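Local coordinates for protein 6-phosphogluconolactonase (Trypanosoma cruzi, PDB 6VYE) that probably hydrolyses 6-phosphogluconolactone to 6-phosphogluconate, the second step of the oxidative pentose phosphate pathway, at residues K14-G19 with D256-L261; A76-F81 with E109-P114; L166-D171 with L222-K227; R189-G194 with V207-I212; T213-R218 with S247-N252. One frame throughout, in Å; residues are numbered along the deposited sequence.

Contact 1. Residues K14-G19 with D256-L261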
# COMPACT_ATOMS: atom_id res chain seq x y z
N LYS A 14 1.66 13.92 -8.97
CA LYS A 14 1.27 13.66 -10.37
C LYS A 14 -0.16 13.12 -10.30
O LYS A 14 -0.38 12.13 -9.57
CB LYS A 14 2.30 12.69 -10.97
CG LYS A 14 1.99 12.16 -12.36
CD LYS A 14 2.18 13.22 -13.42
CE LYS A 14 1.84 12.72 -14.81
NZ LYS A 14 1.40 13.84 -15.67
N ILE A 15 -1.11 13.79 -10.92
CA ILE A 15 -2.53 13.34 -10.88
C ILE A 15 -2.85 12.80 -12.27
O ILE A 15 -2.58 13.49 -13.22
CB ILE A 15 -3.49 14.45 -10.37
CG1 ILE A 15 -3.17 14.78 -8.91
CG2 ILE A 15 -4.95 14.05 -10.53
CD1 ILE A 15 -3.86 16.01 -8.35
N ILE A 16 -3.28 11.55 -12.37
CA ILE A 16 -3.82 10.97 -13.63
C ILE A 16 -5.30 10.63 -13.42
O ILE A 16 -5.65 9.82 -12.53
CB ILE A 16 -2.99 9.75 -14.09
CG1 ILE A 16 -1.50 10.05 -14.11
CG2 ILE A 16 -3.50 9.27 -15.44
CD1 ILE A 16 -0.63 8.80 -14.27
N VAL A 17 -6.16 11.28 -14.18
CA VAL A 17 -7.63 11.07 -14.16
C VAL A 17 -7.99 10.18 -15.34
O VAL A 17 -7.75 10.60 -16.45
CB VAL A 17 -8.35 12.44 -14.21
CG1 VAL A 17 -9.85 12.29 -14.17
CG2 VAL A 17 -7.87 13.34 -13.09
N CYS A 18 -8.56 9.01 -15.11
CA CYS A 18 -9.02 8.06 -16.16
C CYS A 18 -10.54 8.21 -16.38
O CYS A 18 -11.29 8.34 -15.37
CB CYS A 18 -8.68 6.63 -15.76
SG CYS A 18 -7.01 6.50 -15.06
N GLY A 19 -10.97 8.13 -17.65
CA GLY A 19 -12.38 8.31 -18.07
C GLY A 19 -13.29 7.26 -17.46
O GLY A 19 -14.39 7.62 -16.94
N ASP A 256 8.38 10.13 -5.16
CA ASP A 256 7.57 10.47 -6.35
C ASP A 256 6.15 9.92 -6.12
O ASP A 256 6.00 8.67 -6.11
CB ASP A 256 8.24 9.94 -7.63
CG ASP A 256 7.27 9.65 -8.76
OD1 ASP A 256 7.11 8.46 -9.12
OD2 ASP A 256 6.61 10.60 -9.22
N VAL A 257 5.16 10.81 -5.99
CA VAL A 257 3.75 10.47 -5.64
C VAL A 257 2.88 10.58 -6.88
O VAL A 257 2.87 11.65 -7.48
CB VAL A 257 3.20 11.35 -4.50
CG1 VAL A 257 1.74 11.03 -4.20
CG2 VAL A 257 4.03 11.19 -3.25
N THR A 258 2.15 9.52 -7.20
CA THR A 258 1.15 9.49 -8.31
C THR A 258 -0.20 9.10 -7.74
O THR A 258 -0.26 8.07 -7.09
CB THR A 258 1.54 8.50 -9.42
OG1 THR A 258 2.90 8.77 -9.76
CG2 THR A 258 0.70 8.62 -10.67
N PHE A 259 -1.21 9.96 -7.93
CA PHE A 259 -2.64 9.69 -7.66
C PHE A 259 -3.30 9.33 -9.00
O PHE A 259 -3.20 10.11 -9.98
CB PHE A 259 -3.34 10.88 -7.00
CG PHE A 259 -3.02 11.15 -5.55
CD1 PHE A 259 -3.79 12.04 -4.83
CD2 PHE A 259 -1.93 10.58 -4.92
CE1 PHE A 259 -3.51 12.33 -3.50
CE2 PHE A 259 -1.66 10.84 -3.59
CZ PHE A 259 -2.46 11.71 -2.87
N ILE A 260 -3.89 8.14 -9.07
CA ILE A 260 -4.60 7.64 -10.27
C ILE A 260 -6.08 7.60 -9.89
O ILE A 260 -6.46 6.87 -8.95
CB ILE A 260 -4.00 6.28 -10.73
CG1 ILE A 260 -2.48 6.37 -10.87
CG2 ILE A 260 -4.66 5.77 -12.01
CD1 ILE A 260 -1.83 5.07 -11.37
N LEU A 261 -6.88 8.44 -10.55
CA LEU A 261 -8.28 8.73 -10.19
C LEU A 261 -9.23 8.42 -11.35
O LEU A 261 -8.80 8.49 -12.53
CB LEU A 261 -8.35 10.22 -9.84
CG LEU A 261 -7.31 10.71 -8.83
CD1 LEU A 261 -7.49 12.19 -8.58
CD2 LEU A 261 -7.44 9.94 -7.52
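The carbonyl oxygen of Leu261 takes the shortest bond of this pair of strands, from Cys18 N at 2.6 Å and nearly straight (172° at the hydrogen). The same oxygen meets a second, weaker donor, the CA-H of Val17, with CA and O 3.3 Å apart. Phe259 O is used in the same double way, by Ile16 N at 2.8 Å and by the CA-H of Ile15. In the other direction Lys14 O receives Phe259 N, and Ile16 O receives Leu261 N at 2.7 Å. Such a ladder, in which the alternate residues Lys14 and Ile16 each bond through N-H and C=O to the two neighbours of their opposite number, illustrates parallel pairing, here joining an outermost strand of the Rossmann-like sheet to strand 256-262. On one face Ile16 CD1 reaches back obliquely to the methyl of Thr258, at 3.8 Å from its CG2, and helix 24-38 packs there through Val27. Cys18 SG lies 3.9 Å from Ile260 CG2; its first torsion of -43° sets the sulfur beside its own backbone N. On the reverse face Ile15 CG2 touches Leu261 CD1 at 3.7 Å, while the ring of Phe259 turns away toward Leu233 and Ile236 of helix 230-237.

Contact 2. Residues A76-F81 with E109-P114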
# COMPACT_ATOMS: atom_id res chain seq x y z
N ALA A 76 12.01 -8.89 -11.67
CA ALA A 76 12.00 -7.42 -11.56
C ALA A 76 11.49 -6.92 -10.20
O ALA A 76 11.93 -5.81 -9.80
CB ALA A 76 11.21 -6.83 -12.68
N LEU A 77 10.69 -7.70 -9.47
CA LEU A 77 9.96 -7.24 -8.26
C LEU A 77 10.06 -8.27 -7.14
O LEU A 77 9.93 -9.50 -7.38
CB LEU A 77 8.48 -6.95 -8.57
CG LEU A 77 8.19 -5.66 -9.36
CD1 LEU A 77 6.70 -5.49 -9.62
CD2 LEU A 77 8.74 -4.42 -8.69
N ARG A 78 10.17 -7.75 -5.92
CA ARG A 78 10.03 -8.51 -4.66
C ARG A 78 8.77 -7.96 -3.99
O ARG A 78 8.69 -6.74 -3.72
CB ARG A 78 11.31 -8.39 -3.83
CG ARG A 78 11.41 -9.43 -2.74
CD ARG A 78 12.54 -9.08 -1.77
NE ARG A 78 13.86 -9.19 -2.41
CZ ARG A 78 14.50 -10.34 -2.66
NH1 ARG A 78 13.97 -11.51 -2.36
NH2 ARG A 78 15.67 -10.32 -3.25
N PHE A 79 7.79 -8.84 -3.86
CA PHE A 79 6.41 -8.52 -3.47
C PHE A 79 6.29 -8.65 -1.95
O PHE A 79 6.42 -9.77 -1.41
CB PHE A 79 5.44 -9.44 -4.23
CG PHE A 79 5.41 -9.24 -5.73
CD1 PHE A 79 4.61 -8.27 -6.28
CD2 PHE A 79 6.15 -10.07 -6.57
CE1 PHE A 79 4.58 -8.06 -7.65
CE2 PHE A 79 6.12 -9.87 -7.94
CZ PHE A 79 5.28 -8.91 -8.48
N PHE A 80 5.98 -7.53 -1.32
CA PHE A 80 5.63 -7.39 0.12
C PHE A 80 4.18 -6.93 0.20
O PHE A 80 3.60 -6.63 -0.82
CB PHE A 80 6.54 -6.36 0.77
CG PHE A 80 8.01 -6.73 0.81
CD1 PHE A 80 8.83 -6.55 -0.29
CD2 PHE A 80 8.58 -7.23 1.97
CE1 PHE A 80 10.18 -6.88 -0.25
CE2 PHE A 80 9.92 -7.59 2.01
CZ PHE A 80 10.72 -7.43 0.88
N PHE A 81 3.63 -6.85 1.39
CA PHE A 81 2.23 -6.40 1.62
C PHE A 81 2.26 -5.15 2.49
O PHE A 81 2.99 -5.15 3.49
CB PHE A 81 1.41 -7.54 2.21
CG PHE A 81 1.23 -8.65 1.21
CD1 PHE A 81 0.12 -8.66 0.38
CD2 PHE A 81 2.23 -9.59 1.03
CE1 PHE A 81 -0.02 -9.66 -0.57
CE2 PHE A 81 2.11 -10.56 0.04
CZ PHE A 81 0.97 -10.60 -0.74
N GLU A 109 9.71 -18.02 -5.39
CA GLU A 109 9.26 -18.03 -3.97
C GLU A 109 10.05 -16.99 -3.17
O GLU A 109 9.44 -16.32 -2.30
CB GLU A 109 9.36 -19.42 -3.34
CG GLU A 109 10.78 -19.93 -3.17
CD GLU A 109 10.86 -21.22 -2.36
OE1 GLU A 109 11.56 -21.23 -1.34
OE2 GLU A 109 10.16 -22.19 -2.74
N ASP A 110 11.33 -16.81 -3.48
CA ASP A 110 12.18 -15.82 -2.77
C ASP A 110 11.65 -14.40 -3.04
O ASP A 110 12.00 -13.52 -2.26
CB ASP A 110 13.66 -15.98 -3.11
CG ASP A 110 14.06 -15.50 -4.50
OD1 ASP A 110 13.52 -16.02 -5.51
OD2 ASP A 110 14.91 -14.60 -4.57
N LEU A 111 10.82 -14.21 -4.08
CA LEU A 111 10.33 -12.86 -4.50
C LEU A 111 8.92 -12.62 -3.94
O LEU A 111 8.32 -11.59 -4.25
CB LEU A 111 10.36 -12.78 -6.03
CG LEU A 111 11.73 -12.74 -6.70
CD1 LEU A 111 11.58 -12.38 -8.19
CD2 LEU A 111 12.69 -11.78 -6.03
N VAL A 112 8.43 -13.51 -3.07
CA VAL A 112 7.07 -13.40 -2.49
C VAL A 112 7.24 -13.39 -0.99
O VAL A 112 7.71 -14.39 -0.47
CB VAL A 112 6.17 -14.54 -2.99
CG1 VAL A 112 4.79 -14.45 -2.37
CG2 VAL A 112 6.10 -14.54 -4.49
N VAL A 113 6.85 -12.31 -0.33
CA VAL A 113 7.14 -12.13 1.12
C VAL A 113 5.85 -11.82 1.85
O VAL A 113 5.56 -10.66 2.13
CB VAL A 113 8.23 -11.04 1.29
CG1 VAL A 113 8.84 -11.08 2.67
CG2 VAL A 113 9.31 -11.19 0.21
N PRO A 114 5.02 -12.84 2.15
CA PRO A 114 3.76 -12.65 2.88
C PRO A 114 4.00 -12.36 4.37
O PRO A 114 5.09 -12.62 4.87
CB PRO A 114 3.02 -13.99 2.81
CG PRO A 114 3.95 -14.95 2.06
CD PRO A 114 5.29 -14.25 1.87
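Val113 lays its side chain over one face of the Phe80 ring, a CH-pi contact with CB 4.2 Å from the ring centroid. The loop after helix 95-104 here comes back beside strand 77-85 of the Rossmann-like sheet, runs roughly along it and makes a single bridge, Phe79 with Val112. Two backbone bonds hold it. Phe79 N donates to Leu111 O at 2.8 Å in an almost straight line (175°), and Val113 N returns the favour to Phe79 O, with more bend at its hydrogen (144°).

Around these bonds the packing is close. Val113 CG1 comes within 3.7 Å of Phe80 CE2, and its other methyl, CG2, faces the CG of Arg78. Leu111 slides its CD1 against the backbone oxygen of Leu77, 3.4 Å away. Helix 128-146 closes over Phe80 and Val113 with Tyr138, Lys141 and Leu145.

Toward solvent the fit slackens. The extended first part of Arg78, with CG trans to the backbone nitrogen (chi1 -163°), bends at its third torsion, so that one face of the guanidinium rests on Leu111 CD2. Asp110 O lies at the guanidinium edge, near its plane, 2.8 Å from Arg78 NH1. The salt bridge from NH1 to Asp110 OD2 is long, 3.9 Å, and the stronger partner of that carboxylate is Arg75. Back in the buried part, the Phe81 ring presents its edge to a carbonyl, CD2 standing 3.7 Å from Val113 O, an oxygen that also takes a hydrogen bond from the hydroxyl of Tyr138.

Contact 3. Residues L166-D171 with L222-K227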
# COMPACT_ATOMS: atom_id res chain seq x y z
N LEU A 166 -1.16 1.97 -2.81
CA LEU A 166 -2.18 2.24 -1.78
C LEU A 166 -3.57 2.37 -2.40
O LEU A 166 -3.67 2.78 -3.59
CB LEU A 166 -1.76 3.52 -1.06
CG LEU A 166 -0.44 3.47 -0.31
CD1 LEU A 166 -0.14 4.83 0.28
CD2 LEU A 166 -0.43 2.42 0.79
N GLY A 167 -4.61 2.05 -1.65
CA GLY A 167 -6.00 2.37 -2.05
C GLY A 167 -6.61 3.32 -1.03
O GLY A 167 -6.15 3.26 0.10
N LEU A 168 -7.49 4.23 -1.45
CA LEU A 168 -8.19 5.15 -0.53
C LEU A 168 -9.54 4.54 -0.16
O LEU A 168 -10.37 4.29 -1.09
CB LEU A 168 -8.38 6.49 -1.22
CG LEU A 168 -8.79 7.62 -0.29
CD1 LEU A 168 -7.63 7.94 0.67
CD2 LEU A 168 -9.21 8.86 -1.06
N GLY A 169 -9.77 4.31 1.15
CA GLY A 169 -11.06 3.81 1.63
C GLY A 169 -12.12 4.90 1.63
O GLY A 169 -11.75 6.11 1.50
N SER A 170 -13.39 4.50 1.82
CA SER A 170 -14.57 5.40 1.91
C SER A 170 -14.40 6.28 3.14
O SER A 170 -14.86 7.41 3.11
CB SER A 170 -15.86 4.62 1.96
OG SER A 170 -15.79 3.61 2.95
N ASP A 171 -13.72 5.78 4.17
CA ASP A 171 -13.39 6.56 5.39
C ASP A 171 -12.06 7.30 5.24
O ASP A 171 -11.59 7.84 6.26
CB ASP A 171 -13.33 5.62 6.60
CG ASP A 171 -12.16 4.65 6.59
OD1 ASP A 171 -11.55 4.42 5.52
OD2 ASP A 171 -11.86 4.11 7.66
N LEU A 222 -1.24 5.94 -5.36
CA LEU A 222 -2.56 5.83 -4.70
C LEU A 222 -3.61 5.64 -5.79
O LEU A 222 -3.66 6.44 -6.75
CB LEU A 222 -2.86 7.07 -3.86
CG LEU A 222 -4.21 7.07 -3.14
CD1 LEU A 222 -4.19 6.15 -1.94
CD2 LEU A 222 -4.57 8.46 -2.70
N LEU A 223 -4.45 4.62 -5.60
CA LEU A 223 -5.63 4.32 -6.45
C LEU A 223 -6.88 4.80 -5.70
O LEU A 223 -7.05 4.41 -4.53
CB LEU A 223 -5.65 2.82 -6.71
CG LEU A 223 -4.44 2.29 -7.47
CD1 LEU A 223 -4.70 0.90 -8.03
CD2 LEU A 223 -4.10 3.23 -8.61
N ALA A 224 -7.68 5.68 -6.29
CA ALA A 224 -8.92 6.16 -5.64
C ALA A 224 -10.03 6.36 -6.68
O ALA A 224 -9.80 7.03 -7.71
CB ALA A 224 -8.62 7.41 -4.86
N THR A 225 -11.21 5.81 -6.41
CA THR A 225 -12.40 5.96 -7.30
C THR A 225 -13.63 6.31 -6.47
O THR A 225 -13.61 6.08 -5.25
CB THR A 225 -12.69 4.66 -8.05
OG1 THR A 225 -12.89 3.65 -7.05
CG2 THR A 225 -11.57 4.26 -8.98
N GLY A 226 -14.65 6.83 -7.14
CA GLY A 226 -16.02 6.93 -6.62
C GLY A 226 -16.33 8.35 -6.18
O GLY A 226 -15.50 8.95 -5.41
N LYS A 227 -17.46 8.88 -6.64
CA LYS A 227 -17.98 10.17 -6.13
C LYS A 227 -17.99 10.16 -4.60
O LYS A 227 -17.75 11.21 -4.02
CB LYS A 227 -19.38 10.48 -6.69
CG LYS A 227 -19.83 11.92 -6.46
CD LYS A 227 -21.29 12.18 -6.71
CE LYS A 227 -21.77 13.49 -6.10
NZ LYS A 227 -21.51 14.64 -7.01
O HOH W 1 -10.85 3.87 -4.34
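Leu166 and Leu222 face each other as parallel bridge partners, as do Gly167 and Leu223, before the two chains part beyond Leu168 and Ala224. Leu223 spans the gap with both its polar backbone atoms: its N donates to Leu166 O at 2.8 Å, and its O accepts Leu168 N at 3.1 Å. The CA-H groups of Leu222 and Gly167 add weaker contacts to the same two oxygens.

Among the side chains, Leu222 does most of the touching with a single methyl. Its CG lies trans to the backbone nitrogen (chi1 179°), which carries CD1 across to the neighbouring strand, where it settles 3.7 Å from Leu166 CB and reaches the CB of Leu168 more distantly. Leu168 in turn sets its CB against the methyl of Ala224, 3.8 Å between the two CB atoms, and turns its branched end toward Val232 and Ile236 of helix 230-237. Where the strands separate, a water takes over from direct pairing: it accepts from Thr225 N at 2.9 Å and donates weakly to Leu168 O.

These two strands are central members of the parallel part of the Rossmann-like sheet, and their C-terminal ends run into loops. The one after strand 163-167 carries an Asp-Gly-His sequence of the kind found across this family, consistent with an active site nearby. The shift from dry leucine packing implies that direct pairing lasts to the C-terminal ends of these strands, after which one water, weakly held on one side, bridges the diverging chains.

Contact 4. Residues R189-G194 with V207-I212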
# COMPACT_ATOMS: atom_id res chain seq x y z
N ARG A 189 8.52 2.94 14.24
CA ARG A 189 8.40 1.55 13.75
C ARG A 189 8.05 1.56 12.24
O ARG A 189 7.26 2.41 11.81
CB ARG A 189 7.28 0.80 14.50
CG ARG A 189 7.32 0.81 16.01
CD ARG A 189 8.65 0.51 16.67
NE ARG A 189 9.49 -0.39 15.89
CZ ARG A 189 10.82 -0.48 16.01
NH1 ARG A 189 11.46 0.26 16.90
NH2 ARG A 189 11.50 -1.31 15.24
N ALA A 190 8.60 0.62 11.46
CA ALA A 190 8.32 0.48 10.01
C ALA A 190 6.95 -0.17 9.80
O ALA A 190 6.34 0.08 8.74
CB ALA A 190 9.39 -0.33 9.36
N VAL A 191 6.52 -1.03 10.75
CA VAL A 191 5.29 -1.87 10.70
C VAL A 191 4.57 -1.76 12.05
O VAL A 191 5.22 -1.67 13.09
CB VAL A 191 5.62 -3.35 10.44
CG1 VAL A 191 4.37 -4.12 10.05
CG2 VAL A 191 6.74 -3.53 9.40
N SER A 192 3.25 -1.72 12.03
CA SER A 192 2.42 -1.63 13.24
C SER A 192 1.11 -2.37 12.98
O SER A 192 1.08 -3.28 12.12
CB SER A 192 2.21 -0.17 13.61
OG SER A 192 1.64 -0.07 14.89
N VAL A 193 0.05 -2.00 13.69
CA VAL A 193 -1.20 -2.80 13.67
C VAL A 193 -2.37 -1.83 13.63
O VAL A 193 -2.19 -0.65 13.95
CB VAL A 193 -1.28 -3.75 14.88
CG1 VAL A 193 -0.13 -4.73 14.91
CG2 VAL A 193 -1.35 -2.99 16.19
N GLY A 194 -3.52 -2.33 13.23
CA GLY A 194 -4.74 -1.53 13.18
C GLY A 194 -5.93 -2.44 13.18
O GLY A 194 -5.83 -3.58 12.63
N VAL A 207 -1.97 -6.22 10.26
CA VAL A 207 -0.57 -5.74 10.30
C VAL A 207 -0.49 -4.75 9.15
O VAL A 207 -1.13 -5.03 8.13
CB VAL A 207 0.41 -6.93 10.16
CG1 VAL A 207 1.85 -6.45 10.07
CG2 VAL A 207 0.22 -7.91 11.31
N THR A 208 0.19 -3.63 9.33
CA THR A 208 0.22 -2.53 8.34
C THR A 208 1.58 -1.87 8.40
O THR A 208 2.18 -1.77 9.50
CB THR A 208 -0.94 -1.53 8.56
OG1 THR A 208 -0.91 -0.55 7.52
CG2 THR A 208 -0.90 -0.81 9.89
N LEU A 209 2.03 -1.39 7.25
CA LEU A 209 3.12 -0.41 7.15
C LEU A 209 2.61 0.89 7.76
O LEU A 209 1.35 1.15 7.77
CB LEU A 209 3.56 -0.21 5.69
CG LEU A 209 4.09 -1.44 4.96
CD1 LEU A 209 4.53 -1.03 3.56
CD2 LEU A 209 5.23 -2.13 5.71
N THR A 210 3.57 1.67 8.25
CA THR A 210 3.30 2.88 9.03
C THR A 210 3.42 4.08 8.09
O THR A 210 3.98 3.98 6.99
CB THR A 210 4.25 2.94 10.22
OG1 THR A 210 5.59 2.95 9.71
CG2 THR A 210 4.01 1.78 11.15
N PRO A 211 2.92 5.25 8.51
CA PRO A 211 3.17 6.47 7.74
C PRO A 211 4.67 6.69 7.47
O PRO A 211 5.02 7.00 6.35
CB PRO A 211 2.49 7.55 8.60
CG PRO A 211 1.40 6.80 9.33
CD PRO A 211 2.04 5.46 9.67
N ILE A 212 5.55 6.55 8.45
CA ILE A 212 7.00 6.88 8.26
C ILE A 212 7.56 6.00 7.11
O ILE A 212 8.36 6.49 6.34
CB ILE A 212 7.82 6.79 9.55
CG1 ILE A 212 9.23 7.36 9.38
CG2 ILE A 212 7.89 5.38 10.10
CD1 ILE A 212 9.26 8.82 8.87
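The flat carbonyl groups of 189-192 are approached in different ways. Thr210 OG1 meets Arg189 O in the carbonyl plane, on a lone pair, at 2.7 Å; Thr210 N instead stands above the carbonyl plane of Ala190, 3.2 Å from its O, and Thr208 N likewise lies above that of Ser192, at 2.9 Å from O. The reverse bond is straighter: Ser192 N points to Thr208 O at 2.7 Å, 173° at the hydrogen. Ser192 and Thr208 thereby form the hydrogen-bonded pair of an antiparallel beta hairpin, flanked by the non-hydrogen-bonded pairs Val191 with Leu209 and Val193 with Val207. This hairpin closes one side of the mixed sheet, its strand 206-209 lying beside 77-85. Thr210 then takes the N-cap position of helix 211-215. Its hydroxyl is tucked between the backbone N and carbonyl carbon (chi1 60°), from where it reaches back to the hairpin, and its methyl CG2 rests 3.6 Å from Ser192 CB. On the face of Val191, Val207 and Leu209 the side chains of Val191 and Val207 cross obliquely, their CG1 methyls 3.4 Å apart, tighter than usual, and helix 128-146 packs above through Ala135 and Ser134. The guanidinium of Arg189 leads away to a salt bridge with Glu139.

Contact 5. Residues T213-R218 with S247-N252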
# COMPACT_ATOMS: atom_id res chain seq x y z
N THR A 213 7.11 4.77 6.98
CA THR A 213 7.56 3.85 5.91
C THR A 213 7.09 4.35 4.55
O THR A 213 7.90 4.31 3.66
CB THR A 213 7.08 2.41 6.10
OG1 THR A 213 7.56 1.96 7.36
CG2 THR A 213 7.64 1.51 5.01
N ILE A 214 5.82 4.73 4.41
CA ILE A 214 5.23 5.23 3.15
C ILE A 214 5.90 6.57 2.79
O ILE A 214 6.25 6.81 1.59
CB ILE A 214 3.69 5.33 3.26
CG1 ILE A 214 3.09 3.94 3.45
CG2 ILE A 214 3.09 6.05 2.05
CD1 ILE A 214 1.65 3.95 3.90
N ILE A 215 6.08 7.41 3.78
CA ILE A 215 6.67 8.77 3.61
C ILE A 215 8.08 8.67 3.01
O ILE A 215 8.44 9.56 2.24
CB ILE A 215 6.63 9.53 4.95
CG1 ILE A 215 5.21 10.07 5.19
CG2 ILE A 215 7.66 10.65 4.98
CD1 ILE A 215 4.93 10.50 6.62
N HIS A 216 8.82 7.60 3.28
CA HIS A 216 10.20 7.40 2.78
C HIS A 216 10.31 6.46 1.57
O HIS A 216 11.46 6.17 1.18
CB HIS A 216 11.08 6.97 3.95
CG HIS A 216 11.44 8.16 4.75
ND1 HIS A 216 10.68 8.56 5.86
CD2 HIS A 216 12.40 9.08 4.58
CE1 HIS A 216 11.21 9.66 6.33
NE2 HIS A 216 12.26 10.00 5.58
N ALA A 217 9.20 5.96 1.01
CA ALA A 217 9.22 5.07 -0.19
C ALA A 217 9.69 5.95 -1.34
O ALA A 217 9.33 7.11 -1.34
CB ALA A 217 7.85 4.50 -0.50
N ARG A 218 10.45 5.40 -2.28
CA ARG A 218 10.92 6.13 -3.50
C ARG A 218 9.73 6.45 -4.42
O ARG A 218 9.76 7.51 -5.07
CB ARG A 218 11.95 5.27 -4.23
CG ARG A 218 13.19 5.00 -3.39
CD ARG A 218 14.38 4.42 -4.15
NE ARG A 218 15.52 4.29 -3.26
CZ ARG A 218 15.87 3.17 -2.59
NH1 ARG A 218 15.21 2.02 -2.74
NH2 ARG A 218 16.91 3.20 -1.77
N SER A 247 -5.26 9.72 5.99
CA SER A 247 -4.34 9.70 4.81
C SER A 247 -3.80 11.11 4.42
O SER A 247 -3.03 11.22 3.44
CB SER A 247 -5.03 9.00 3.67
OG SER A 247 -6.19 9.76 3.28
N ARG A 248 -4.17 12.16 5.16
CA ARG A 248 -3.53 13.50 5.15
C ARG A 248 -2.00 13.41 5.15
O ARG A 248 -1.38 14.23 4.43
CB ARG A 248 -3.95 14.31 6.39
CG ARG A 248 -3.43 15.74 6.39
CD ARG A 248 -4.12 16.62 5.37
NE ARG A 248 -3.59 17.99 5.43
CZ ARG A 248 -3.90 18.97 4.59
NH1 ARG A 248 -4.81 18.78 3.66
NH2 ARG A 248 -3.33 20.14 4.71
N PHE A 249 -1.40 12.41 5.80
CA PHE A 249 0.07 12.25 5.94
C PHE A 249 0.73 12.10 4.56
O PHE A 249 1.87 12.46 4.45
CB PHE A 249 0.44 11.11 6.89
CG PHE A 249 0.22 9.73 6.34
CD1 PHE A 249 1.16 9.14 5.50
CD2 PHE A 249 -0.92 9.01 6.64
CE1 PHE A 249 0.95 7.87 4.97
CE2 PHE A 249 -1.11 7.73 6.13
CZ PHE A 249 -0.19 7.18 5.28
N LEU A 250 0.04 11.57 3.54
CA LEU A 250 0.63 11.37 2.18
C LEU A 250 1.21 12.69 1.65
O LEU A 250 2.07 12.63 0.74
CB LEU A 250 -0.42 10.82 1.23
CG LEU A 250 -0.93 9.40 1.53
CD1 LEU A 250 -2.07 9.04 0.63
CD2 LEU A 250 0.18 8.35 1.39
N ARG A 251 0.77 13.85 2.17
CA ARG A 251 1.32 15.17 1.73
C ARG A 251 2.80 15.25 2.12
O ARG A 251 3.51 16.03 1.51
CB ARG A 251 0.58 16.35 2.37
CG ARG A 251 -0.86 16.48 1.92
CD ARG A 251 -1.56 17.60 2.67
NE ARG A 251 -0.99 18.90 2.37
CZ ARG A 251 -1.41 19.72 1.40
NH1 ARG A 251 -2.41 19.37 0.61
NH2 ARG A 251 -0.81 20.88 1.23
N ASN A 252 3.22 14.50 3.13
CA ASN A 252 4.61 14.50 3.64
C ASN A 252 5.50 13.51 2.87
O ASN A 252 6.68 13.37 3.24
CB ASN A 252 4.63 14.17 5.12
CG ASN A 252 4.01 15.26 5.97
OD1 ASN A 252 3.36 14.96 6.97
ND2 ASN A 252 4.17 16.51 5.56
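Phe249 sets the CD1-CE1-CZ side of its ring against Ile214 and Ile215, two isoleucines on consecutive helix positions that meet successive parts of it. Ile214 meets the ring at its edge, near the ring plane, with CD1 4.0 Å from Phe249 CZ; the two side chains cross at about a right angle. Ile215 comes in at a slant, its CD1 reaching Phe249 CD1 at 4.2 Å. The ring can project this way because its CG occupies the crowded position between backbone N and carbonyl carbon (chi1 73°).

The fit is reciprocal. The other branch of Ile214, the methyl CG2, drops into the notch between Phe249 and Leu250, where it lies 3.8 Å from Leu250 CD2 and a little farther, 4.1 Å, from Phe249 CE1. At the far end Ile215 runs alongside Asn252, both pointing the same way. Its CD1 rests 4.0 Å from Asn252 CB, and its CG2 touches the backbone oxygen of that residue at 3.4 Å. The interface is therefore built of branched methyls against an aromatic rim, and becomes more polar only at Asn252, on the exposed side.

This is an example of a short helix packing against a 3-10 segment; the pair lies against the sheet. Ile214 and Leu250 both bear on Leu166 of strand 163-167, Ile214 also on Val164, while Arg251 and Arg248 reach across to carbonyls at the end of helix 230-237.

How the contacts relate
Contacts 1 to 4 all reach one mixed sheet. Contact 1 lies at one border and contact 4 at the other, about 24 Å apart between centres; contact 3 is an inner seam, and contact 2 adds a loop beside strand 77-85. All are largely buried, though contacts 1, 2, 4 and 5 each reach an exposed residue. Contacts 1 and 3 adjoin, since Ile260 and Thr258 bond to the backbone of Leu222; both rely on parallel ladders, whereas contact 4 is antiparallel, with one threonine hydroxyl, that of Thr210, bonding across it. Contact 2 brings aromatic rings and a charged fringe. Contact 5, apolar packing by side chains, joins contact 4 through helix 211-215, where Pro211 meets Phe249, and rests on the leucines of contact 3.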